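Long-range contacts in serpin-ZX (PDB 3LE2), which inhibits target proteases, among them metacaspase-9 and RD21A, by offering a reactive centre loop that is cleaved and traps the enzyme covalently, thereby limiting programmed cell death: residues G177-K182 / L223-L228; F236-Y241 / L372-N377; F205-K210 / E276-K281; G90-S95 / L173-T178. All blocks are in the same frame, centred on the assembly; numbering follows the deposited sequence.

Interaction 1. Residues G177-K182 / L223-L228. With ACT (acetate ion), chain D.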
# COMPACT_ATOMS: atom_id res chain seq x y z
N GLY A 177 12.17 -6.05 1.22
CA GLY A 177 12.72 -6.81 0.12
C GLY A 177 14.15 -6.40 -0.19
O GLY A 177 14.54 -5.26 0.05
N THR A 178 14.91 -7.35 -0.72
CA THR A 178 16.25 -7.10 -1.23
C THR A 178 16.16 -6.83 -2.73
O THR A 178 15.45 -7.54 -3.43
CB THR A 178 17.14 -8.34 -1.02
OG1 THR A 178 17.34 -8.55 0.39
CG2 THR A 178 18.48 -8.14 -1.67
N TRP A 179 16.86 -5.80 -3.21
CA TRP A 179 16.90 -5.48 -4.63
C TRP A 179 17.53 -6.61 -5.43
O TRP A 179 18.41 -7.32 -4.93
CB TRP A 179 17.70 -4.20 -4.91
CG TRP A 179 17.19 -2.94 -4.25
CD1 TRP A 179 17.90 -2.10 -3.44
CD2 TRP A 179 15.87 -2.38 -4.34
NE1 TRP A 179 17.11 -1.05 -3.03
CE2 TRP A 179 15.86 -1.21 -3.57
CE3 TRP A 179 14.70 -2.76 -5.01
CZ2 TRP A 179 14.72 -0.41 -3.44
CZ3 TRP A 179 13.57 -1.97 -4.87
CH2 TRP A 179 13.59 -0.81 -4.10
N ASN A 180 17.08 -6.76 -6.67
CA ASN A 180 17.73 -7.65 -7.64
C ASN A 180 19.15 -7.17 -7.98
O ASN A 180 20.03 -7.97 -8.26
CB ASN A 180 16.88 -7.73 -8.90
CG ASN A 180 17.08 -9.01 -9.66
OD1 ASN A 180 17.42 -10.04 -9.08
ND2 ASN A 180 16.85 -8.97 -10.96
N GLU A 181 19.36 -5.86 -7.93
CA GLU A 181 20.67 -5.26 -8.15
C GLU A 181 21.03 -4.34 -6.99
O GLU A 181 20.45 -3.27 -6.85
CB GLU A 181 20.65 -4.42 -9.42
CG GLU A 181 20.46 -5.20 -10.70
CD GLU A 181 21.75 -5.77 -11.23
OE1 GLU A 181 22.84 -5.32 -10.77
OE2 GLU A 181 21.68 -6.67 -12.10
N LYS A 182 22.00 -4.74 -6.17
CA LYS A 182 22.42 -3.87 -5.08
C LYS A 182 22.99 -2.56 -5.61
O LYS A 182 23.42 -2.48 -6.77
CB LYS A 182 23.45 -4.58 -4.19
CG LYS A 182 24.78 -4.91 -4.89
CD LYS A 182 25.58 -5.91 -4.06
CE LYS A 182 26.87 -6.32 -4.74
NZ LYS A 182 27.55 -7.43 -4.00
N LEU A 223 10.88 5.20 -12.90
CA LEU A 223 11.95 4.23 -12.67
C LEU A 223 11.36 2.99 -12.01
O LEU A 223 10.56 3.10 -11.09
CB LEU A 223 13.03 4.83 -11.77
CG LEU A 223 13.95 3.81 -11.09
CD1 LEU A 223 14.91 3.17 -12.06
CD2 LEU A 223 14.70 4.47 -9.94
N GLY A 224 11.71 1.81 -12.51
CA GLY A 224 11.31 0.57 -11.88
C GLY A 224 12.52 -0.10 -11.25
O GLY A 224 13.56 -0.20 -11.89
N LEU A 225 12.39 -0.53 -9.99
CA LEU A 225 13.45 -1.30 -9.31
C LEU A 225 12.91 -2.63 -8.81
O LEU A 225 12.26 -2.69 -7.76
CB LEU A 225 14.02 -0.53 -8.10
CG LEU A 225 14.82 0.76 -8.31
CD1 LEU A 225 15.22 1.34 -6.99
CD2 LEU A 225 16.06 0.54 -9.15
N PRO A 226 13.17 -3.72 -9.56
CA PRO A 226 12.71 -5.07 -9.21
C PRO A 226 13.36 -5.60 -7.92
O PRO A 226 14.55 -5.34 -7.66
CB PRO A 226 13.20 -5.94 -10.38
CG PRO A 226 13.76 -5.02 -11.39
CD PRO A 226 14.07 -3.72 -10.73
N TYR A 227 12.58 -6.35 -7.14
CA TYR A 227 13.05 -7.02 -5.94
C TYR A 227 13.50 -8.43 -6.27
O TYR A 227 12.88 -9.11 -7.09
CB TYR A 227 11.95 -7.09 -4.86
CG TYR A 227 11.62 -5.76 -4.23
CD1 TYR A 227 12.47 -5.18 -3.31
CD2 TYR A 227 10.44 -5.08 -4.56
CE1 TYR A 227 12.19 -3.97 -2.74
CE2 TYR A 227 10.14 -3.86 -3.99
CZ TYR A 227 11.03 -3.30 -3.08
OH TYR A 227 10.76 -2.09 -2.49
N LEU A 228 14.58 -8.86 -5.62
CA LEU A 228 15.05 -10.24 -5.66
C LEU A 228 13.91 -11.23 -5.45
O LEU A 228 13.07 -11.05 -4.56
CB LEU A 228 16.12 -10.46 -4.58
CG LEU A 228 16.66 -11.89 -4.53
CD1 LEU A 228 17.44 -12.23 -5.82
CD2 LEU A 228 17.50 -12.10 -3.27
C ACT D . 14.02 -10.21 2.25
O ACT D . 14.08 -9.86 1.04
OXT ACT D . 14.21 -9.31 3.11
CH3 ACT D . 13.72 -11.64 2.65
O HOH W 1 13.55 -9.99 -1.86
O HOH W 2 16.76 -4.13 -8.60
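Gly177 opens the contact by laying its backbone beside the ring of Tyr227, its C atom 3.7 Å from Tyr227 CD1. At Thr178 the carbonyl turns to the other segment: Leu228 N gives its proton to Thr178 O (2.7 Å), approaching in the carbonyl plane. An ordered water is held by Thr178 N close to Leu228 O, beside an acetate ion that takes a weak bond from the same amide.

Trp179 carries most of the apolar contact. Its CG stands opposite its own carbonyl carbon (chi1 -60°), a torsion that brings the indole back across the other segment, although its CB points away. There it meets Tyr227 in a nearly parallel arrangement, planes 13° apart but slid so far that the rings barely overlap, with Trp179 CZ3 only 3.2 Å from Tyr227 CE1. On the other side of the indole plane Leu225 CD1 makes a CH-pi contact, 4.1 Å from the centroid of the six-membered ring of Trp179. Asn180 returns to backbone chemistry, its N bonding almost straight to Pro226 O (3.1 Å, 175° at the hydrogen). A second water, held by Glu181 N, donates to that carbonyl too.

The site matches the serpin breach of sheet A, beside the start of the reactive centre loop. Trp179 NE1 is bonded to Asn336 O, and its backbone to Glu338 and Thr340. With Tyr227 on one side of its plane, Leu225 on the other and its N-H engaged, the indole probably has little freedom to rotate, a worked example of one aromatic side chain tying a loop to a strand end.

Interaction 2. Residues F236-Y241 / L372-N377. With ACT (acetate ion), chain C.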
# COMPACT_ATOMS: atom_id res chain seq x y z
N PHE A 236 7.97 -8.71 -7.44
CA PHE A 236 7.68 -7.40 -6.88
C PHE A 236 8.63 -6.38 -7.47
O PHE A 236 9.78 -6.70 -7.76
CB PHE A 236 7.85 -7.41 -5.37
CG PHE A 236 6.91 -8.35 -4.66
CD1 PHE A 236 7.34 -9.61 -4.27
CD2 PHE A 236 5.62 -7.96 -4.36
CE1 PHE A 236 6.48 -10.48 -3.62
CE2 PHE A 236 4.75 -8.81 -3.69
CZ PHE A 236 5.18 -10.07 -3.31
N SER A 237 8.15 -5.16 -7.65
CA SER A 237 9.00 -4.03 -8.02
C SER A 237 8.52 -2.77 -7.32
O SER A 237 7.38 -2.68 -6.86
CB SER A 237 9.00 -3.81 -9.54
OG SER A 237 9.30 -5.00 -10.22
N MET A 238 9.41 -1.79 -7.23
CA MET A 238 9.03 -0.48 -6.73
C MET A 238 9.17 0.49 -7.88
O MET A 238 10.15 0.47 -8.62
CB MET A 238 9.88 -0.04 -5.52
CG MET A 238 9.61 1.40 -5.05
SD MET A 238 10.58 1.93 -3.62
CE MET A 238 9.67 1.13 -2.29
N TYR A 239 8.17 1.34 -8.05
CA TYR A 239 8.18 2.31 -9.11
C TYR A 239 8.24 3.71 -8.52
O TYR A 239 7.58 4.00 -7.50
CB TYR A 239 6.95 2.13 -10.01
CG TYR A 239 6.98 0.80 -10.74
CD1 TYR A 239 7.77 0.61 -11.87
CD2 TYR A 239 6.25 -0.28 -10.27
CE1 TYR A 239 7.83 -0.62 -12.51
CE2 TYR A 239 6.28 -1.49 -10.90
CZ TYR A 239 7.07 -1.66 -12.02
OH TYR A 239 7.08 -2.89 -12.63
N PHE A 240 9.04 4.55 -9.17
CA PHE A 240 9.22 5.94 -8.77
C PHE A 240 8.68 6.82 -9.89
O PHE A 240 9.09 6.68 -11.03
CB PHE A 240 10.70 6.26 -8.57
CG PHE A 240 11.37 5.44 -7.50
CD1 PHE A 240 11.76 6.01 -6.31
CD2 PHE A 240 11.61 4.08 -7.70
CE1 PHE A 240 12.37 5.26 -5.33
CE2 PHE A 240 12.22 3.33 -6.73
CZ PHE A 240 12.60 3.92 -5.54
N TYR A 241 7.75 7.71 -9.54
CA TYR A 241 7.16 8.63 -10.49
C TYR A 241 7.63 10.03 -10.17
O TYR A 241 7.19 10.64 -9.19
CB TYR A 241 5.64 8.54 -10.48
CG TYR A 241 5.14 7.13 -10.65
CD1 TYR A 241 4.61 6.68 -11.87
CD2 TYR A 241 5.21 6.22 -9.60
CE1 TYR A 241 4.15 5.37 -12.03
CE2 TYR A 241 4.77 4.91 -9.74
CZ TYR A 241 4.24 4.49 -10.94
OH TYR A 241 3.82 3.18 -11.04
N LEU A 372 5.51 6.90 -5.16
CA LEU A 372 6.01 5.54 -5.01
C LEU A 372 4.87 4.56 -5.19
O LEU A 372 3.77 4.79 -4.69
CB LEU A 372 6.57 5.33 -3.60
CG LEU A 372 7.88 5.98 -3.18
CD1 LEU A 372 8.20 5.56 -1.75
CD2 LEU A 372 8.98 5.56 -4.14
N VAL A 373 5.15 3.46 -5.87
CA VAL A 373 4.19 2.37 -6.00
C VAL A 373 4.92 1.01 -5.94
O VAL A 373 5.92 0.80 -6.61
CB VAL A 373 3.37 2.47 -7.32
CG1 VAL A 373 2.44 1.27 -7.49
CG2 VAL A 373 2.56 3.77 -7.35
N VAL A 374 4.43 0.11 -5.10
CA VAL A 374 4.99 -1.23 -5.02
C VAL A 374 3.93 -2.19 -5.52
O VAL A 374 2.83 -2.22 -5.00
CB VAL A 374 5.43 -1.63 -3.59
CG1 VAL A 374 5.78 -3.13 -3.54
CG2 VAL A 374 6.61 -0.79 -3.11
N THR A 375 4.27 -2.96 -6.55
CA THR A 375 3.30 -3.84 -7.15
C THR A 375 3.85 -5.23 -7.33
O THR A 375 5.06 -5.44 -7.44
CB THR A 375 2.93 -3.39 -8.56
OG1 THR A 375 4.06 -3.60 -9.41
CG2 THR A 375 2.56 -1.92 -8.58
N GLU A 376 2.93 -6.18 -7.40
CA GLU A 376 3.28 -7.52 -7.76
C GLU A 376 2.93 -7.60 -9.24
O GLU A 376 1.78 -7.39 -9.64
CB GLU A 376 2.51 -8.51 -6.88
CG GLU A 376 3.04 -9.94 -6.93
CD GLU A 376 2.81 -10.59 -8.29
OE1 GLU A 376 1.62 -10.71 -8.67
OE2 GLU A 376 3.79 -10.95 -8.97
N ASN A 377 3.95 -7.85 -10.06
CA ASN A 377 3.82 -7.74 -11.52
C ASN A 377 2.99 -8.83 -12.21
O ASN A 377 2.38 -8.57 -13.24
CB ASN A 377 5.22 -7.62 -12.17
CG ASN A 377 5.93 -6.29 -11.80
OD1 ASN A 377 5.40 -5.19 -12.02
ND2 ASN A 377 7.15 -6.40 -11.26
C ACT C . 10.08 -3.36 -14.15
O ACT C . 10.51 -3.62 -12.99
OXT ACT C . 9.89 -2.15 -14.43
CH3 ACT C . 9.81 -4.44 -15.16
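Tyr239 and Asn377 meet because each sets CG opposite its carbonyl carbon (chi1 -65° and -66°), sending phenol and amide at each other from opposite directions. Tyr239 OH donates to Asn377 OD1 (2.9 Å) from a tilt out of the carbonyl plane, with ring and amide planes 77° apart. The other end of the amide is used as well: Asn377 ND2 reaches Ser237 OG at 2.8 Å, the hydroxyl lying in the amide plane. Thr375 OG1 adds a weak bond to OD1 and sits at the ring edge, 3.4 Å from Tyr239 CE2.

Beneath this polar cluster the strands pair antiparallel, Ser237 with Thr375 and Tyr239 with Val373, in the serpin's sheet B. The opposite face is largely apolar: Met238 CE touches Val374 CG2 at 3.7 Å, and Glu376 CG lies over the Phe236 ring. The carboxylate of Glu376 turns to the backbone N-H groups of Gln235, Ile378 and Thr379.

Three amide donors around a buried carboxylate would probably favour its ionised form. Asn377, a predicted glycosylation site with no glycan here, has both ends of its amide engaged, which fixes the amide's orientation.

Interaction 3. Residues F205-K210 / E276-K281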
# COMPACT_ATOMS: atom_id res chain seq x y z
N PHE A 205 22.06 10.29 -1.10
CA PHE A 205 21.55 9.81 -2.38
C PHE A 205 22.37 8.61 -2.86
O PHE A 205 23.59 8.71 -2.98
CB PHE A 205 21.63 10.90 -3.44
CG PHE A 205 20.54 11.93 -3.35
CD1 PHE A 205 19.33 11.74 -4.01
CD2 PHE A 205 20.73 13.10 -2.64
CE1 PHE A 205 18.34 12.69 -3.97
CE2 PHE A 205 19.73 14.07 -2.58
CZ PHE A 205 18.53 13.86 -3.25
N MET A 206 21.70 7.50 -3.15
CA MET A 206 22.35 6.36 -3.76
C MET A 206 22.55 6.62 -5.25
O MET A 206 21.79 7.38 -5.86
CB MET A 206 21.49 5.11 -3.58
CG MET A 206 21.04 4.88 -2.16
SD MET A 206 20.17 3.33 -1.94
CE MET A 206 18.86 3.50 -3.15
N THR A 207 23.57 6.01 -5.83
CA THR A 207 23.82 6.15 -7.26
C THR A 207 24.30 4.85 -7.88
O THR A 207 24.60 3.88 -7.18
CB THR A 207 24.84 7.26 -7.58
OG1 THR A 207 24.81 7.53 -8.99
CG2 THR A 207 26.24 6.83 -7.17
N SER A 208 24.34 4.83 -9.21
CA SER A 208 24.76 3.66 -9.96
C SER A 208 25.11 4.03 -11.39
O SER A 208 24.64 5.03 -11.93
CB SER A 208 23.68 2.58 -9.97
OG SER A 208 24.06 1.52 -10.82
N LYS A 209 25.95 3.21 -12.02
CA LYS A 209 26.30 3.43 -13.41
C LYS A 209 25.77 2.30 -14.26
O LYS A 209 25.89 2.34 -15.48
CB LYS A 209 27.82 3.60 -13.59
CG LYS A 209 28.29 5.05 -13.52
CD LYS A 209 29.79 5.18 -13.79
CE LYS A 209 30.18 6.63 -14.08
NZ LYS A 209 29.68 7.59 -13.04
N LYS A 210 25.16 1.31 -13.61
CA LYS A 210 24.47 0.25 -14.32
C LYS A 210 23.26 0.79 -15.07
O LYS A 210 22.80 1.90 -14.82
CB LYS A 210 24.03 -0.85 -13.35
CG LYS A 210 25.17 -1.53 -12.62
CD LYS A 210 24.79 -2.94 -12.20
CE LYS A 210 25.84 -3.57 -11.30
NZ LYS A 210 25.76 -3.05 -9.90
N GLU A 276 23.21 10.77 -15.33
CA GLU A 276 23.04 11.08 -13.92
C GLU A 276 21.90 10.27 -13.32
O GLU A 276 20.79 10.28 -13.85
CB GLU A 276 22.80 12.57 -13.73
CG GLU A 276 24.04 13.32 -13.35
CD GLU A 276 23.73 14.44 -12.38
OE1 GLU A 276 23.83 14.22 -11.15
OE2 GLU A 276 23.35 15.53 -12.85
N PHE A 277 22.19 9.59 -12.22
CA PHE A 277 21.23 8.69 -11.58
C PHE A 277 21.31 8.77 -10.05
O PHE A 277 22.25 8.25 -9.45
CB PHE A 277 21.48 7.25 -12.01
CG PHE A 277 20.47 6.28 -11.49
CD1 PHE A 277 19.15 6.38 -11.86
CD2 PHE A 277 20.86 5.27 -10.64
CE1 PHE A 277 18.21 5.48 -11.38
CE2 PHE A 277 19.93 4.37 -10.15
CZ PHE A 277 18.61 4.47 -10.52
N LYS A 278 20.32 9.42 -9.43
CA LYS A 278 20.37 9.63 -7.99
C LYS A 278 19.06 9.29 -7.29
O LYS A 278 18.01 9.84 -7.61
CB LYS A 278 20.75 11.08 -7.68
CG LYS A 278 22.14 11.47 -8.14
CD LYS A 278 23.22 10.72 -7.37
CE LYS A 278 24.61 11.03 -7.92
NZ LYS A 278 24.88 12.50 -7.93
N ILE A 279 19.15 8.39 -6.31
CA ILE A 279 17.99 7.96 -5.53
C ILE A 279 18.20 8.23 -4.03
O ILE A 279 19.12 7.67 -3.41
CB ILE A 279 17.73 6.45 -5.75
CG1 ILE A 279 17.60 6.15 -7.23
CG2 ILE A 279 16.46 6.01 -5.05
CD1 ILE A 279 16.51 6.96 -7.91
N PRO A 280 17.34 9.06 -3.42
CA PRO A 280 17.53 9.28 -1.98
C PRO A 280 17.18 8.05 -1.17
O PRO A 280 16.21 7.36 -1.50
CB PRO A 280 16.51 10.39 -1.67
CG PRO A 280 15.45 10.22 -2.71
CD PRO A 280 16.22 9.85 -3.95
N LYS A 281 17.96 7.77 -0.13
CA LYS A 281 17.55 6.76 0.84
C LYS A 281 16.37 7.32 1.59
O LYS A 281 16.23 8.54 1.69
CB LYS A 281 18.68 6.47 1.84
CG LYS A 281 19.91 5.83 1.22
CD LYS A 281 20.96 5.50 2.27
CE LYS A 281 20.59 4.26 3.09
NZ LYS A 281 21.54 4.06 4.23
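Met206 and Ile279 form the one hydrogen-bonded pair of this antiparallel contact, in which the two short strands run at 141° to each other. Met206 N donates to Ile279 O at 2.6 Å, and Ile279 N returns the bond to Met206 O at 2.9 Å. Next to it Phe205 and Pro280 make a non-hydrogen-bonded pair whose CA atoms approach to 4.1 Å. Beyond Met206 a side chain adds a bond: Thr207 OG1, set anti to its own N (chi1 -168°), donates to Phe277 O at 2.7 Å, approaching in the carbonyl plane.

Topologically this is an inner pairing of serpin sheet C, with strand 189-194 on the outer side of 200-207. Strand 200-207 pairs here with the beginning of strand 277-289, just after the chain turns a corner at Glu276, and strand 361-365, into which the end of the reactive centre loop runs, lies parallel along the other side of 277-289. Residues 277-280 form the sheet C end of a strand that continues into sheet A.

Phe205 and Pro280 share one face, their side chains meeting obliquely with Phe205 CE1 3.5 Å from Pro280 CD. Lys278 lies alongside Thr207 on that face, its aliphatic CD and CE packed against Thr207 CB. The other face has Met206 bent at its last torsion, so that CE comes 4.0 Å from Ile279 CG2 while its CG lies across the Lys281 chain. Phe277 brings its ring edge to Ser208 N. Immediately beyond, Ser208 OG accepts from Lys210 N (3.0 Å), forming an ST turn.

Interaction 4. Residues G90-S95 / L173-T178. With ACT (acetate ion), chain D.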
# COMPACT_ATOMS: atom_id res chain seq x y z
N GLY A 90 13.00 -17.18 -0.42
CA GLY A 90 14.05 -16.28 -0.88
C GLY A 90 13.55 -14.98 -1.45
O GLY A 90 14.33 -14.14 -1.90
N GLY A 91 12.23 -14.82 -1.44
CA GLY A 91 11.62 -13.58 -1.88
C GLY A 91 11.46 -12.63 -0.71
O GLY A 91 11.95 -12.90 0.38
N PRO A 92 10.75 -11.52 -0.92
CA PRO A 92 10.68 -10.51 0.14
C PRO A 92 9.99 -11.03 1.39
O PRO A 92 9.31 -12.05 1.39
CB PRO A 92 9.86 -9.38 -0.52
CG PRO A 92 10.04 -9.59 -1.98
CD PRO A 92 10.05 -11.09 -2.14
N LYS A 93 10.20 -10.31 2.47
CA LYS A 93 9.56 -10.63 3.72
C LYS A 93 8.30 -9.80 3.77
O LYS A 93 8.34 -8.58 3.58
CB LYS A 93 10.48 -10.25 4.88
CG LYS A 93 9.85 -10.39 6.27
CD LYS A 93 9.69 -11.87 6.62
CE LYS A 93 9.02 -12.08 7.95
NZ LYS A 93 8.71 -13.53 8.12
N LEU A 94 7.17 -10.46 4.00
CA LEU A 94 5.89 -9.80 4.19
C LEU A 94 5.26 -10.37 5.42
O LEU A 94 5.37 -11.56 5.69
CB LEU A 94 4.93 -10.04 3.01
CG LEU A 94 5.15 -9.32 1.68
CD1 LEU A 94 6.21 -10.03 0.84
CD2 LEU A 94 3.83 -9.24 0.92
N SER A 95 4.59 -9.50 6.17
CA SER A 95 3.86 -9.91 7.35
C SER A 95 2.58 -9.09 7.44
O SER A 95 2.60 -7.87 7.27
CB SER A 95 4.74 -9.72 8.59
OG SER A 95 4.07 -10.23 9.73
N LEU A 173 0.51 -3.94 7.18
CA LEU A 173 1.28 -4.71 6.22
C LEU A 173 2.74 -4.31 6.34
O LEU A 173 3.09 -3.14 6.13
CB LEU A 173 0.77 -4.49 4.78
CG LEU A 173 1.46 -5.32 3.67
CD1 LEU A 173 1.24 -6.82 3.88
CD2 LEU A 173 1.04 -4.92 2.25
N TYR A 174 3.58 -5.28 6.69
CA TYR A 174 5.02 -5.08 6.67
C TYR A 174 5.62 -5.75 5.44
O TYR A 174 5.26 -6.87 5.08
CB TYR A 174 5.68 -5.61 7.96
CG TYR A 174 7.20 -5.56 7.96
CD1 TYR A 174 7.87 -4.44 8.44
CD2 TYR A 174 7.96 -6.63 7.48
CE1 TYR A 174 9.27 -4.38 8.47
CE2 TYR A 174 9.37 -6.58 7.50
CZ TYR A 174 10.01 -5.45 7.99
OH TYR A 174 11.38 -5.35 8.02
N PHE A 175 6.53 -5.05 4.78
CA PHE A 175 7.22 -5.58 3.62
C PHE A 175 8.67 -5.15 3.70
O PHE A 175 8.98 -4.01 4.04
CB PHE A 175 6.57 -5.04 2.33
CG PHE A 175 7.35 -5.32 1.05
CD1 PHE A 175 7.00 -6.37 0.22
CD2 PHE A 175 8.37 -4.48 0.63
CE1 PHE A 175 7.68 -6.60 -0.97
CE2 PHE A 175 9.05 -4.70 -0.56
CZ PHE A 175 8.70 -5.77 -1.36
N LYS A 176 9.57 -6.09 3.43
CA LYS A 176 10.97 -5.75 3.28
C LYS A 176 11.57 -6.65 2.24
O LYS A 176 11.47 -7.88 2.34
CB LYS A 176 11.74 -5.89 4.60
CG LYS A 176 13.22 -5.57 4.45
CD LYS A 176 13.89 -5.39 5.80
CE LYS A 176 15.37 -5.09 5.66
NZ LYS A 176 16.01 -4.94 7.01
N GLY A 177 12.17 -6.05 1.22
CA GLY A 177 12.72 -6.81 0.12
C GLY A 177 14.15 -6.40 -0.19
O GLY A 177 14.54 -5.26 0.05
N THR A 178 14.91 -7.35 -0.72
CA THR A 178 16.25 -7.10 -1.23
C THR A 178 16.16 -6.83 -2.73
O THR A 178 15.45 -7.54 -3.43
CB THR A 178 17.14 -8.34 -1.02
OG1 THR A 178 17.34 -8.55 0.39
CG2 THR A 178 18.48 -8.14 -1.67
C ACT D . 14.02 -10.21 2.25
O ACT D . 14.08 -9.86 1.04
OXT ACT D . 14.21 -9.31 3.11
CH3 ACT D . 13.72 -11.64 2.65
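Leu173 begins the contact with a light touch, its CD1 methyl 3.8 Å from Ser95 O. Tyr174 follows as a hydrogen-bonded antiparallel partner of Ser95: Tyr174 N donates to Ser95 O at 2.8 Å, and Ser95 N answers to Tyr174 O. The phenol ring offers its edge to Lys93, whose chain crosses at about a right angle with CG near Tyr174 CE2; the ammonium group of Lys93 goes elsewhere, into a salt bridge with Asp85.

Phe175 turns to the opposite face. Anti placement of its CG to the backbone N (chi1 170°) lays the ring alongside Leu94 and Pro92, pointing the same way as both. Leu94 CG stands at the ring edge, 3.8 Å from Phe175 CD1, and Pro92 CB comes to 3.6 Å from Phe175 CE1. Lys176 repeats the paired exchange, its N bonding to Lys93 O and its O accepting from Lys93 N at 2.7 Å. Gly177 closes the contact with its CA against Pro92 CB, past the end of the strand.

Strands 93-103 and 167-176 are thus antiparallel neighbours in serpin sheet A, while 167-176 pairs on its far side with the parallel strand 326-335, with no loop strand between them, as expected of the native stressed state. Phe175 and Leu94 face Leu383 of strand 382-388 in the sheet behind; on the other face, Tyr174 packs on Leu151 and Ser95 on Thr148, both in the loop following helix 129-147.

Interaction 2 is buried, within sheet B and the turn that follows strand 370-376, and combines strand pairing with an amide-hydroxyl cluster. The others are partly buried: interaction 1 has a single bridge, an aromatic pair and waters, interaction 3 one bonded pair plus a threonine bond, interaction 4 two bonded pairs. Interaction 1 ties the end of strand 220-226, the neighbour of 236-243 in sheet B, to the loop after strand 167-176, which interaction 4 holds in sheet A; they share Gly177 and Thr178. Phe236 packs on Pro92, linking interactions 2 and 4. Interaction 3, in sheet C, touches interaction 1 through Ile279 and Phe277 on Leu223, and interaction 2 through Ile279 on Phe240.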